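Putative carboxynorspermidine decarboxylase protein (Sinorhizobium meliloti, PDB 3MT1) probably catalyses the pyridoxal 5'-phosphate-dependent decarboxylation of carboxynorspermidine and carboxyspermidine to norspermidine and spermidine, the last step in making these polyamines. Local coordinates at residues E179-F184 with S213-A218; H162-N167 with D174-E179; K148-M153 with I188-W193; E88-A93 with A112-G117. All blocks are in the same frame, centred on the assembly; numbering follows the deposited sequence.

How the contacts relate
All four contacts belong to the eight-stranded parallel beta/alpha barrel. Contact 4 closes first along the chain, between helix 83-92 and the start of strand 115-119. Contacts 1, 2 and 3 share helix 170-190: contact 2 is nested in the loop closed by contact 3, whose segments alternate with those of contact 1. Contacts 1 and 2 have centres 10 Å apart, share Glu179 and are joined by the Arg215-Asp174 salt bridge. Contact 3 lies 16 Å from contact 1 and 18 Å from contact 4, centre to centre, and reaches contact 4 through Trp193 against Ala115, Arg116 and Gly117. Contacts 1, 3 and 4 tie neighbouring units of the barrel together, while contact 2 fastens one strand-to-helix loop to its own helix.

Contact 1 of 4, residues E179-F184 with S213-A218; sequences EIEERF and SARLRA
Glu181 and Arg215 join two helical segments, 179-184 on helix 170-190 and 213-218 on helix 209-223, whose backbones stay well separated: the nearest CA atoms, those of Glu181 and Ala218, are 11.9 Å apart. The gap is bridged by two long side chains reaching from opposite directions, so little surface is buried between the segments. Arg215 NH2 donates to Glu181 OE1 at 2.7 Å, a salt bridge with an N-H...O angle of 159°. The acceptor lies at the edge of the guanidinium, close to its plane, and is met almost in line with its own C-O bond. The two flat groups are nevertheless twisted, the carboxylate and guanidinium planes standing 57° apart, and NH2 alone bonds to the carboxylate. Arg215 starts with CG anti to the backbone N (chi1 178°) and bends at the next bond, which carries its end towards helix 170-190; Glu181 stretches out straight beyond CG to meet it. Both charges have second partners. Arg215 NE pairs with Asp174, two turns earlier on the Glu181 helix, while Glu181 OE2 takes Arg222 and the hydroxyl of Tyr223 from helix 209-223. An alanine in place of Arg215 would probably leave Asp174 without this cationic mate and Glu181 OE1 without its donor, uncovering Phe170 and Leu177 beneath. This polar network links consecutive outer helices, those following strands 158-160 and 193-195, of a TIM-type (beta/alpha)8 barrel, the fold of class-II Orn/Lys/Arg decarboxylases.

Contact 2 of 4, residues H162-N167 with D174-E179; sequences HNNCEN and DRMLGE
Met176 lodges against Asn163, Asn164 and Asn167 in a van der Waals contact between an apolar chain and three amides, where the loop after strand 158-160 folds back on helix 170-190. Met176, present as selenomethionine, bends at chi2 and chi3, about its CB-CG and CG-SE bonds, and its terminal methyl, CE, ends 3.3 Å from Asn164 OD1. At the root of the same chain, Met176 CB lies 3.5 Å from Asn163 ND2, the two side chains sliding past each other in opposite directions. A chi1 of 44° tucks the Asn163 amide over its own backbone, with ND2 against that root. The loop and the helix it leads into are one beta-alpha unit of the (beta/alpha)8 barrel, the sixth strand with its following helix. Within the loop, Asn167 ND2 donates to Asn164 OD1 at 2.8 Å with an N-H...O angle of 154°; the acceptor lies close to the amide plane of Asn167, while the donor stands somewhat tilted from the carbonyl plane of Asn164. An alanine at Asn164 would probably leave Asn167 ND2 without this acceptor and open a gap beside the Met176 methyl. The other end of the Asn167 amide, OD1, accepts from the backbone N of Asp169 at the foot of the helix. Asn167 also packs on Leu172 and Phe173, and its side chain is about 10 Å from that of Glu233, a predicted substrate-binding residue.

Contact 3 of 4, residues K148-M153 with I188-W193; sequences KVERVM and IARVDW
Glu150 and Arg190 form a salt bridge, Arg190 NH1 donating to Glu150 OE1 at 2.7 Å with an N-H...O angle of 161°. The oxygen lies at the guanidinium edge, in its plane, but the donor comes in from above the carboxylate, 61° out of its plane; the two flat groups are thus nearly perpendicular, and the side chains cross at about a right angle. A single N-H therefore makes the bond, rather than a matched pair. Arg190 bends at chi3 (50°), bringing its guanidinium alongside the turn. Over one face of that guanidinium sits Met153, a selenomethionine folded back at chi2 and chi3. Its methyl CE is 3.4 Å from Arg190 NE, offset toward the rim of the group, and also touches the aliphatic root of the arginine, with CE 3.6 Å from Arg190 CB. Further along, Met153 CB comes within 3.6 Å of Arg190 NH2, so the arginine is held at its edge by charge and on one face by an apolar chain. Met153 CE also reaches CG1 of the buried Val191 at 4.2 Å, the innermost touch. Beneath, Met153 and Val191 both rest on Phe159 of strand 158-160, while Leu187 of helix 170-190 packs against Glu150 and Met153. The type I turn from Glu150 to Met153 leads off helix 146-150, and Arg190 and Val191 lie where helix 170-190 gives way to strand 193-195. Two successive alpha-to-beta connections are thus joined at the N-terminal end of the barrel strands, the side of a (beta/alpha)8 barrel that faces away from the active site.

Contact 4 of 4, residues E88-A93 with A112-G117; sequences EVVSHA and AGIARG
Ile114 points its side chain at Val90 and Ala93, inserting it where helix 83-92 comes to its end. Its CG1 lies between the backbone N and the carbonyl carbon (chi1 53°) and the chain then runs out extended, so that CD1 projects to the helix while CG2 lies against the backbone just past it. CD1 meets Val90 CG1 at 4.0 Å, a contact made possible by the valine setting CG1 anti to its own N (chi1 165°). The same methyl lies 4.3 Å from Ala93 CB, and Ile114 CG2 approaches Ala93 O to 3.5 Å, so one branched residue touches both the last helical turn and the residue beyond it. In the (beta/alpha)8 barrel this places the entry to strand 115-119 beside the connection from helix 83-92 to strand 95-98, whose Ile96 packs against both Val90 and Ile114. Along the helix, Ser91 folds its hydroxyl back over the turn and gives a hydrogen bond from OG to Glu88 O at 2.9 Å, well to the side of that carbonyl. His92 turns its ring so that NE2 makes a weak, long bond of 3.5 Å to Glu88 OE2, which lies in the ring plane at its edge. Val89 O takes two backbone donors, His92 N at 2.9 Å and Ala93 N at 3.1 Å, as the helix finishes. Ala93 packs its methyl on Thr74 and Ala76 of strand 73-77 as well.

Contact 1 of 4, residues E179-F184 with S213-A218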
loop_
_atom_site.group_PDB
_atom_site.type_symbol
_atom_site.label_atom_id
_atom_site.label_comp_id
_atom_site.label_asym_id
_atom_site.label_seq_id
_atom_site.Cartn_x
_atom_site.Cartn_y
_atom_site.Cartn_z
ATOM N N GLU B 179 31.507 -15.584 -7.533
ATOM C CA GLU B 179 31.696 -15.539 -6.072
ATOM C C GLU B 179 30.831 -16.564 -5.337
ATOM O O GLU B 179 31.146 -16.960 -4.204
ATOM C CB GLU B 179 31.517 -14.115 -5.495
ATOM C CG GLU B 179 32.887 -13.419 -5.201
ATOM C CD GLU B 179 32.778 -11.970 -4.687
ATOM O OE1 GLU B 179 31.793 -11.261 -5.024
ATOM O OE2 GLU B 179 33.698 -11.546 -3.949
ATOM N N ILE B 180 29.760 -17.000 -5.997
ATOM C CA ILE B 180 28.907 -18.084 -5.498
ATOM C C ILE B 180 29.632 -19.459 -5.470
ATOM O O ILE B 180 29.540 -20.206 -4.486
ATOM C CB ILE B 180 27.602 -18.141 -6.303
ATOM C CG1 ILE B 180 26.696 -16.982 -5.885
ATOM C CG2 ILE B 180 26.903 -19.507 -6.152
ATOM C CD1 ILE B 180 25.435 -16.804 -6.751
ATOM N N GLU B 181 30.364 -19.768 -6.539
ATOM C CA GLU B 181 31.156 -21.004 -6.620
ATOM C C GLU B 181 32.226 -21.083 -5.531
ATOM O O GLU B 181 32.404 -22.110 -4.897
ATOM C CB GLU B 181 31.783 -21.155 -8.021
ATOM C CG GLU B 181 30.728 -21.279 -9.155
ATOM C CD GLU B 181 31.326 -21.535 -10.542
ATOM O OE1 GLU B 181 31.046 -20.721 -11.456
ATOM O OE2 GLU B 181 32.053 -22.553 -10.721
ATOM N N GLU B 182 32.906 -19.969 -5.300
ATOM C CA GLU B 182 34.001 -19.893 -4.346
ATOM C C GLU B 182 33.542 -20.055 -2.899
ATOM O O GLU B 182 34.257 -20.638 -2.087
ATOM C CB GLU B 182 34.740 -18.574 -4.529
ATOM C CG GLU B 182 34.964 -18.237 -5.999
ATOM C CD GLU B 182 36.085 -17.235 -6.225
ATOM O OE1 GLU B 182 35.895 -16.028 -5.932
ATOM O OE2 GLU B 182 37.151 -17.661 -6.721
ATOM N N ARG B 183 32.356 -19.544 -2.578
ATOM C CA ARG B 183 31.815 -19.695 -1.225
ATOM C C ARG B 183 31.113 -21.034 -0.983
ATOM O O ARG B 183 31.166 -21.562 0.129
ATOM C CB ARG B 183 30.908 -18.509 -0.830
ATOM C CG ARG B 183 31.614 -17.412 0.003
ATOM C CD ARG B 183 30.726 -16.185 0.148
ATOM N NE ARG B 183 31.078 -15.340 1.292
ATOM C CZ ARG B 183 32.046 -14.415 1.298
ATOM N NH1 ARG B 183 32.791 -14.192 0.215
ATOM N NH2 ARG B 183 32.277 -13.703 2.399
ATOM N N PHE B 184 30.470 -21.592 -2.005
ATOM C CA PHE B 184 29.615 -22.753 -1.775
ATOM C C PHE B 184 29.787 -23.866 -2.802
ATOM O O PHE B 184 29.142 -24.908 -2.687
ATOM C CB PHE B 184 28.121 -22.350 -1.708
ATOM C CG PHE B 184 27.816 -21.224 -0.747
ATOM C CD1 PHE B 184 27.257 -20.041 -1.208
ATOM C CD2 PHE B 184 28.090 -21.343 0.618
ATOM C CE1 PHE B 184 26.974 -18.993 -0.334
ATOM C CE2 PHE B 184 27.819 -20.292 1.508
ATOM C CZ PHE B 184 27.261 -19.120 1.029
ATOM N N SER B 213 22.865 -17.917 -21.430
ATOM C CA SER B 213 22.482 -19.332 -21.539
ATOM C C SER B 213 23.674 -20.267 -21.446
ATOM O O SER B 213 23.604 -21.311 -20.797
ATOM C CB SER B 213 21.792 -19.605 -22.874
ATOM O OG SER B 213 20.501 -19.013 -22.903
ATOM N N ALA B 214 24.765 -19.880 -22.105
ATOM C CA ALA B 214 25.987 -20.681 -22.148
ATOM C C ALA B 214 26.651 -20.710 -20.777
ATOM O O ALA B 214 27.228 -21.711 -20.370
ATOM C CB ALA B 214 26.928 -20.119 -23.175
ATOM N N ARG B 215 26.561 -19.600 -20.063
ATOM C CA ARG B 215 27.111 -19.521 -18.725
ATOM C C ARG B 215 26.262 -20.363 -17.749
ATOM O O ARG B 215 26.804 -20.961 -16.810
ATOM C CB ARG B 215 27.213 -18.051 -18.280
ATOM C CG ARG B 215 27.735 -17.858 -16.875
ATOM C CD ARG B 215 29.217 -18.255 -16.759
ATOM N NE ARG B 215 29.743 -18.142 -15.387
ATOM C CZ ARG B 215 29.847 -19.165 -14.535
ATOM N NH1 ARG B 215 29.452 -20.381 -14.889
ATOM N NH2 ARG B 215 30.344 -18.976 -13.326
ATOM N N LEU B 216 24.943 -20.395 -17.984
ATOM C CA LEU B 216 24.025 -21.228 -17.228
ATOM C C LEU B 216 24.353 -22.708 -17.452
ATOM O O LEU B 216 24.470 -23.478 -16.489
ATOM C CB LEU B 216 22.559 -20.897 -17.578
ATOM C CG LEU B 216 21.970 -19.530 -17.119
ATOM C CD1 LEU B 216 20.536 -19.300 -17.539
ATOM C CD2 LEU B 216 22.076 -19.343 -15.639
ATOM N N ARG B 217 24.542 -23.092 -18.718
ATOM C CA ARG B 217 24.922 -24.458 -19.058
ATOM C C ARG B 217 26.145 -24.936 -18.273
ATOM O O ARG B 217 26.146 -26.035 -17.710
ATOM C CB ARG B 217 25.188 -24.597 -20.559
ATOM C CG ARG B 217 23.970 -24.996 -21.391
ATOM C CD ARG B 217 24.232 -26.210 -22.299
ATOM N NE ARG B 217 23.032 -26.546 -23.068
ATOM C CZ ARG B 217 22.042 -27.329 -22.639
ATOM N NH1 ARG B 217 22.086 -27.891 -21.440
ATOM N NH2 ARG B 217 20.984 -27.553 -23.408
ATOM N N ALA B 218 27.177 -24.097 -18.239
ATOM C CA ALA B 218 28.466 -24.472 -17.654
ATOM C C ALA B 218 28.391 -24.654 -16.126
ATOM O O ALA B 218 29.037 -25.535 -15.548
ATOM C CB ALA B 218 29.526 -23.465 -18.037
#

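Contact 2 of 4, residues H162-N167 with D174-E179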
loop_
_atom_site.group_PDB
_atom_site.type_symbol
_atom_site.label_atom_id
_atom_site.label_comp_id
_atom_site.label_asym_id
_atom_site.label_seq_id
_atom_site.Cartn_x
_atom_site.Cartn_y
_atom_site.Cartn_z
ATOM N N HIS B 162 19.677 -15.779 -3.863
ATOM C CA HIS B 162 19.064 -14.675 -4.574
ATOM C C HIS B 162 19.782 -13.401 -4.132
ATOM O O HIS B 162 19.450 -12.777 -3.110
ATOM C CB HIS B 162 17.548 -14.649 -4.319
ATOM C CG HIS B 162 16.842 -13.462 -4.906
ATOM N ND1 HIS B 162 16.295 -13.466 -6.170
ATOM C CD2 HIS B 162 16.571 -12.239 -4.387
ATOM C CE1 HIS B 162 15.730 -12.296 -6.410
ATOM N NE2 HIS B 162 15.884 -11.532 -5.345
ATOM N N ASN B 163 20.819 -13.060 -4.896
ATOM C CA ASN B 163 21.599 -11.846 -4.668
ATOM C C ASN B 163 21.273 -10.705 -5.635
ATOM O O ASN B 163 21.174 -9.540 -5.216
ATOM C CB ASN B 163 23.097 -12.149 -4.691
ATOM C CG ASN B 163 23.479 -13.066 -5.822
ATOM O OD1 ASN B 163 22.639 -13.803 -6.334
ATOM N ND2 ASN B 163 24.757 -13.040 -6.218
ATOM N N ASN B 164 21.103 -11.019 -6.916
ATOM C CA ASN B 164 20.915 -9.975 -7.927
ATOM C C ASN B 164 19.681 -9.128 -7.691
ATOM O O ASN B 164 18.731 -9.573 -7.047
ATOM C CB ASN B 164 20.900 -10.578 -9.324
ATOM C CG ASN B 164 22.107 -11.425 -9.577
ATOM O OD1 ASN B 164 23.107 -10.952 -10.119
ATOM N ND2 ASN B 164 22.051 -12.676 -9.138
ATOM N N CYS B 165 19.696 -7.905 -8.202
ATOM C CA CYS B 165 18.592 -7.028 -7.931
ATOM C C CYS B 165 17.987 -6.340 -9.146
ATOM O O CYS B 165 16.899 -6.675 -9.566
ATOM C CB CYS B 165 18.966 -6.035 -6.848
ATOM S SG CYS B 165 17.477 -5.276 -6.170
ATOM N N GLU B 166 18.658 -5.365 -9.718
ATOM C CA GLU B 166 18.102 -4.765 -10.917
ATOM C C GLU B 166 19.048 -5.134 -12.035
ATOM O O GLU B 166 19.149 -4.415 -13.020
ATOM C CB GLU B 166 18.012 -3.239 -10.772
ATOM C CG GLU B 166 19.400 -2.480 -10.729
ATOM C CD GLU B 166 19.425 -1.279 -9.748
ATOM O OE1 GLU B 166 20.350 -0.425 -9.842
ATOM O OE2 GLU B 166 18.530 -1.206 -8.881
ATOM N N ASN B 167 19.729 -6.266 -11.870
ATOM C CA ASN B 167 20.914 -6.593 -12.629
ATOM C C ASN B 167 20.704 -6.721 -14.126
ATOM O O ASN B 167 20.242 -7.748 -14.634
ATOM C CB ASN B 167 21.594 -7.825 -12.056
ATOM C CG ASN B 167 23.018 -7.949 -12.496
ATOM O OD1 ASN B 167 23.477 -7.246 -13.403
ATOM N ND2 ASN B 167 23.744 -8.840 -11.847
ATOM N N ASP B 174 27.747 -12.384 -14.247
ATOM C CA ASP B 174 28.826 -13.362 -14.374
ATOM C C ASP B 174 29.761 -13.409 -13.162
ATOM O O ASP B 174 30.111 -14.507 -12.692
ATOM C CB ASP B 174 29.657 -13.183 -15.637
ATOM C CG ASP B 174 30.775 -14.206 -15.713
ATOM O OD1 ASP B 174 30.468 -15.415 -15.480
ATOM O OD2 ASP B 174 31.948 -13.800 -15.948
ATOM N N ARG B 175 30.147 -12.233 -12.659
ATOM C CA ARG B 175 30.976 -12.167 -11.466
ATOM C C ARG B 175 30.288 -12.667 -10.213
ATOM O O ARG B 175 30.911 -13.294 -9.376
ATOM C CB ARG B 175 31.502 -10.757 -11.257
ATOM C CG ARG B 175 32.319 -10.353 -12.423
ATOM C CD ARG B 175 33.233 -9.243 -12.109
ATOM N NE ARG B 175 34.152 -9.049 -13.214
ATOM C CZ ARG B 175 35.383 -9.547 -13.244
ATOM N NH1 ARG B 175 35.825 -10.265 -12.211
ATOM N NH2 ARG B 175 36.166 -9.311 -14.300
HETATM N N MSE B 176 28.993 -12.410 -10.089
HETATM C CA MSE B 176 28.263 -12.804 -8.884
HETATM C C MSE B 176 28.117 -14.312 -8.803
HETATM O O MSE B 176 28.240 -14.911 -7.732
HETATM C CB MSE B 176 26.920 -12.126 -8.876
HETATM C CG MSE B 176 27.068 -10.669 -9.085
HETATM SE SE MSE B 176 26.759 -9.730 -7.454
HETATM C CE MSE B 176 24.903 -9.283 -7.884
ATOM N N LEU B 177 27.872 -14.922 -9.954
ATOM C CA LEU B 177 27.844 -16.351 -10.047
ATOM C C LEU B 177 29.236 -16.925 -9.706
ATOM O O LEU B 177 29.361 -18.028 -9.152
ATOM C CB LEU B 177 27.407 -16.748 -11.454
ATOM C CG LEU B 177 27.120 -18.225 -11.645
ATOM C CD1 LEU B 177 26.050 -18.723 -10.655
ATOM C CD2 LEU B 177 26.738 -18.490 -13.089
ATOM N N GLY B 178 30.272 -16.155 -10.026
ATOM C CA GLY B 178 31.638 -16.563 -9.750
ATOM C C GLY B 178 31.911 -16.624 -8.264
ATOM O O GLY B 178 32.470 -17.604 -7.786
ATOM N N GLU B 179 31.507 -15.584 -7.533
ATOM C CA GLU B 179 31.696 -15.539 -6.072
ATOM C C GLU B 179 30.831 -16.564 -5.337
ATOM O O GLU B 179 31.146 -16.960 -4.204
ATOM C CB GLU B 179 31.517 -14.115 -5.495
ATOM C CG GLU B 179 32.887 -13.419 -5.201
ATOM C CD GLU B 179 32.778 -11.970 -4.687
ATOM O OE1 GLU B 179 31.793 -11.261 -5.024
ATOM O OE2 GLU B 179 33.698 -11.546 -3.949
#

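Contact 3 of 4, residues K148-M153 with I188-W193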
loop_
_atom_site.group_PDB
_atom_site.type_symbol
_atom_site.label_atom_id
_atom_site.label_comp_id
_atom_site.label_asym_id
_atom_site.label_seq_id
_atom_site.Cartn_x
_atom_site.Cartn_y
_atom_site.Cartn_z
ATOM N N LYS B 148 28.035 -25.320 9.625
ATOM C CA LYS B 148 26.687 -25.518 10.180
ATOM C C LYS B 148 25.765 -26.101 9.128
ATOM O O LYS B 148 24.925 -26.944 9.430
ATOM C CB LYS B 148 26.078 -24.214 10.714
ATOM C CG LYS B 148 26.503 -23.833 12.116
ATOM C CD LYS B 148 27.443 -22.631 12.110
ATOM C CE LYS B 148 26.698 -21.307 12.277
ATOM N NZ LYS B 148 26.362 -21.058 13.707
ATOM N N VAL B 149 25.921 -25.640 7.893
ATOM C CA VAL B 149 25.156 -26.189 6.780
ATOM C C VAL B 149 25.400 -27.709 6.728
ATOM O O VAL B 149 24.467 -28.516 6.833
ATOM C CB VAL B 149 25.549 -25.516 5.433
ATOM C CG1 VAL B 149 24.892 -26.220 4.251
ATOM C CG2 VAL B 149 25.225 -24.030 5.444
ATOM N N GLU B 150 26.678 -28.071 6.618
ATOM C CA GLU B 150 27.113 -29.441 6.463
ATOM C C GLU B 150 26.481 -30.439 7.427
ATOM O O GLU B 150 26.227 -31.594 7.055
ATOM C CB GLU B 150 28.624 -29.504 6.583
ATOM C CG GLU B 150 29.355 -29.450 5.258
ATOM C CD GLU B 150 30.442 -30.503 5.176
ATOM O OE1 GLU B 150 30.113 -31.692 4.922
ATOM O OE2 GLU B 150 31.622 -30.136 5.370
ATOM N N ARG B 151 26.225 -29.998 8.659
ATOM C CA ARG B 151 25.622 -30.871 9.667
ATOM C C ARG B 151 24.182 -31.268 9.294
ATOM O O ARG B 151 23.594 -32.190 9.871
ATOM C CB ARG B 151 25.683 -30.237 11.061
ATOM C CG ARG B 151 25.897 -31.281 12.150
ATOM C CD ARG B 151 25.667 -30.729 13.528
ATOM N NE ARG B 151 24.670 -31.513 14.260
ATOM C CZ ARG B 151 23.408 -31.120 14.456
ATOM N NH1 ARG B 151 22.564 -31.890 15.133
ATOM N NH2 ARG B 151 22.986 -29.953 13.982
ATOM N N VAL B 152 23.633 -30.590 8.299
ATOM C CA VAL B 152 22.237 -30.777 7.982
ATOM C C VAL B 152 21.986 -31.184 6.502
ATOM O O VAL B 152 20.856 -31.190 6.021
ATOM C CB VAL B 152 21.452 -29.563 8.490
ATOM C CG1 VAL B 152 21.435 -28.444 7.457
ATOM C CG2 VAL B 152 20.067 -29.974 8.914
HETATM N N MSE B 153 23.057 -31.604 5.832
HETATM C CA MSE B 153 23.037 -32.023 4.427
HETATM C C MSE B 153 22.248 -33.303 4.131
HETATM O O MSE B 153 21.836 -33.523 3.011
HETATM C CB MSE B 153 24.470 -32.174 3.921
HETATM C CG MSE B 153 25.198 -30.858 3.762
HETATM SE SE MSE B 153 24.646 -29.860 2.162
HETATM C CE MSE B 153 25.692 -30.806 0.855
ATOM N N ILE B 188 27.436 -27.097 -3.405
ATOM C CA ILE B 188 26.524 -27.134 -4.552
ATOM C C ILE B 188 26.645 -28.454 -5.334
ATOM O O ILE B 188 25.637 -29.097 -5.627
ATOM C CB ILE B 188 26.713 -25.878 -5.456
ATOM C CG1 ILE B 188 26.267 -24.604 -4.692
ATOM C CG2 ILE B 188 25.953 -26.023 -6.764
ATOM C CD1 ILE B 188 26.730 -23.266 -5.304
ATOM N N ALA B 189 27.872 -28.872 -5.629
ATOM C CA ALA B 189 28.132 -30.167 -6.295
ATOM C C ALA B 189 27.360 -31.331 -5.667
ATOM O O ALA B 189 26.952 -32.252 -6.379
ATOM C CB ALA B 189 29.652 -30.487 -6.323
ATOM N N ARG B 190 27.146 -31.266 -4.349
ATOM C CA ARG B 190 26.592 -32.388 -3.570
ATOM C C ARG B 190 25.062 -32.454 -3.573
ATOM O O ARG B 190 24.481 -33.472 -3.191
ATOM C CB ARG B 190 27.111 -32.361 -2.122
ATOM C CG ARG B 190 28.611 -32.588 -1.955
ATOM C CD ARG B 190 29.089 -32.302 -0.512
ATOM N NE ARG B 190 28.264 -32.985 0.494
ATOM C CZ ARG B 190 28.406 -32.878 1.818
ATOM N NH1 ARG B 190 29.363 -32.113 2.345
ATOM N NH2 ARG B 190 27.574 -33.544 2.618
ATOM N N VAL B 191 24.404 -31.381 -3.994
ATOM C CA VAL B 191 22.945 -31.372 -4.041
ATOM C C VAL B 191 22.511 -31.530 -5.473
ATOM O O VAL B 191 23.350 -31.596 -6.365
ATOM C CB VAL B 191 22.326 -30.090 -3.445
ATOM C CG1 VAL B 191 22.669 -29.971 -1.985
ATOM C CG2 VAL B 191 22.783 -28.865 -4.191
ATOM N N ASP B 192 21.209 -31.592 -5.722
ATOM C CA ASP B 192 20.817 -31.794 -7.092
ATOM C C ASP B 192 19.972 -30.706 -7.731
ATOM O O ASP B 192 19.591 -30.843 -8.880
ATOM C CB ASP B 192 20.291 -33.219 -7.333
ATOM C CG ASP B 192 19.103 -33.527 -6.518
ATOM O OD1 ASP B 192 18.338 -32.577 -6.320
ATOM O OD2 ASP B 192 18.938 -34.687 -6.072
ATOM N N TRP B 193 19.745 -29.594 -7.026
ATOM C CA TRP B 193 19.161 -28.402 -7.669
ATOM C C TRP B 193 19.518 -27.107 -6.970
ATOM O O TRP B 193 19.743 -27.082 -5.765
ATOM C CB TRP B 193 17.643 -28.504 -7.835
ATOM C CG TRP B 193 16.897 -28.660 -6.552
ATOM C CD1 TRP B 193 16.507 -29.828 -5.992
ATOM C CD2 TRP B 193 16.450 -27.613 -5.654
ATOM N NE1 TRP B 193 15.828 -29.584 -4.807
ATOM C CE2 TRP B 193 15.791 -28.242 -4.574
ATOM C CE3 TRP B 193 16.552 -26.215 -5.661
ATOM C CZ2 TRP B 193 15.237 -27.540 -3.508
ATOM C CZ3 TRP B 193 15.996 -25.504 -4.589
ATOM C CH2 TRP B 193 15.340 -26.178 -3.528
#

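Contact 4 of 4, residues E88-A93 with A112-G117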
loop_
_atom_site.group_PDB
_atom_site.type_symbol
_atom_site.label_atom_id
_atom_site.label_comp_id
_atom_site.label_asym_id
_atom_site.label_seq_id
_atom_site.Cartn_x
_atom_site.Cartn_y
_atom_site.Cartn_z
ATOM N N GLU B 88 -0.385 -26.938 4.966
ATOM C CA GLU B 88 -1.056 -26.572 3.761
ATOM C C GLU B 88 -0.025 -26.119 2.741
ATOM O O GLU B 88 -0.158 -26.378 1.539
ATOM C CB GLU B 88 -2.093 -25.495 3.999
ATOM C CG GLU B 88 -3.110 -25.462 2.873
ATOM C CD GLU B 88 -4.119 -24.320 2.983
ATOM O OE1 GLU B 88 -4.587 -24.034 4.137
ATOM O OE2 GLU B 88 -4.449 -23.723 1.908
ATOM N N VAL B 89 1.028 -25.466 3.206
ATOM C CA VAL B 89 2.029 -25.057 2.262
ATOM C C VAL B 89 2.568 -26.321 1.586
ATOM O O VAL B 89 2.540 -26.429 0.342
ATOM C CB VAL B 89 3.120 -24.210 2.905
ATOM C CG1 VAL B 89 4.154 -23.837 1.891
ATOM C CG2 VAL B 89 2.536 -22.941 3.491
ATOM N N VAL B 90 2.987 -27.297 2.410
ATOM C CA VAL B 90 3.608 -28.528 1.919
ATOM C C VAL B 90 2.746 -29.251 0.891
ATOM O O VAL B 90 3.251 -29.761 -0.100
ATOM C CB VAL B 90 4.039 -29.491 3.063
ATOM C CG1 VAL B 90 4.344 -30.915 2.513
ATOM C CG2 VAL B 90 5.271 -28.927 3.773
ATOM N N SER B 91 1.444 -29.274 1.107
ATOM C CA SER B 91 0.570 -29.944 0.170
ATOM C C SER B 91 0.414 -29.239 -1.172
ATOM O O SER B 91 -0.010 -29.857 -2.101
ATOM C CB SER B 91 -0.798 -30.167 0.781
ATOM O OG SER B 91 -1.412 -28.930 0.969
ATOM N N HIS B 92 0.758 -27.964 -1.288
ATOM C CA HIS B 92 0.672 -27.269 -2.594
ATOM C C HIS B 92 2.020 -27.281 -3.308
ATOM O O HIS B 92 2.059 -27.220 -4.521
ATOM C CB HIS B 92 0.212 -25.792 -2.484
ATOM C CG HIS B 92 -1.206 -25.602 -2.030
ATOM N ND1 HIS B 92 -2.291 -26.014 -2.769
ATOM C CD2 HIS B 92 -1.715 -25.001 -0.928
ATOM C CE1 HIS B 92 -3.407 -25.707 -2.124
ATOM N NE2 HIS B 92 -3.084 -25.090 -1.004
ATOM N N ALA B 93 3.109 -27.360 -2.551
ATOM C CA ALA B 93 4.444 -27.145 -3.101
ATOM C C ALA B 93 5.109 -28.432 -3.583
ATOM O O ALA B 93 4.885 -29.493 -3.013
ATOM C CB ALA B 93 5.333 -26.457 -2.063
ATOM N N ALA B 112 8.526 -33.725 4.744
ATOM C CA ALA B 112 9.198 -34.977 4.407
ATOM C C ALA B 112 8.867 -35.517 3.014
ATOM O O ALA B 112 9.697 -36.168 2.403
ATOM C CB ALA B 112 8.911 -36.034 5.463
ATOM N N GLY B 113 7.664 -35.261 2.512
ATOM C CA GLY B 113 7.259 -35.870 1.246
ATOM C C GLY B 113 7.767 -35.196 -0.017
ATOM O O GLY B 113 7.653 -35.744 -1.098
ATOM N N ILE B 114 8.307 -33.994 0.115
ATOM C CA ILE B 114 8.726 -33.216 -1.026
ATOM C C ILE B 114 10.180 -32.837 -0.857
ATOM O O ILE B 114 10.742 -33.018 0.235
ATOM C CB ILE B 114 7.850 -31.939 -1.210
ATOM C CG1 ILE B 114 7.810 -31.116 0.085
ATOM C CG2 ILE B 114 6.423 -32.310 -1.713
ATOM C CD1 ILE B 114 7.220 -29.747 -0.070
ATOM N N ALA B 115 10.774 -32.324 -1.936
ATOM C CA ALA B 115 12.169 -31.868 -1.970
ATOM C C ALA B 115 12.370 -30.618 -1.085
ATOM O O ALA B 115 11.584 -29.678 -1.158
ATOM C CB ALA B 115 12.604 -31.579 -3.420
ATOM N N ARG B 116 13.406 -30.621 -0.249
ATOM C CA ARG B 116 13.641 -29.534 0.669
ATOM C C ARG B 116 14.910 -28.813 0.268
ATOM O O ARG B 116 15.882 -29.437 -0.190
ATOM C CB ARG B 116 13.714 -30.056 2.113
ATOM C CG ARG B 116 12.359 -30.618 2.642
ATOM C CD ARG B 116 12.488 -31.502 3.893
ATOM N NE ARG B 116 13.549 -32.509 3.771
ATOM C CZ ARG B 116 13.449 -33.663 3.112
ATOM N NH1 ARG B 116 12.325 -34.012 2.480
ATOM N NH2 ARG B 116 14.486 -34.477 3.076
ATOM N N GLY B 117 14.885 -27.493 0.426
ATOM C CA GLY B 117 15.998 -26.620 0.081
ATOM C C GLY B 117 16.323 -25.667 1.205
ATOM O O GLY B 117 15.578 -25.541 2.175
#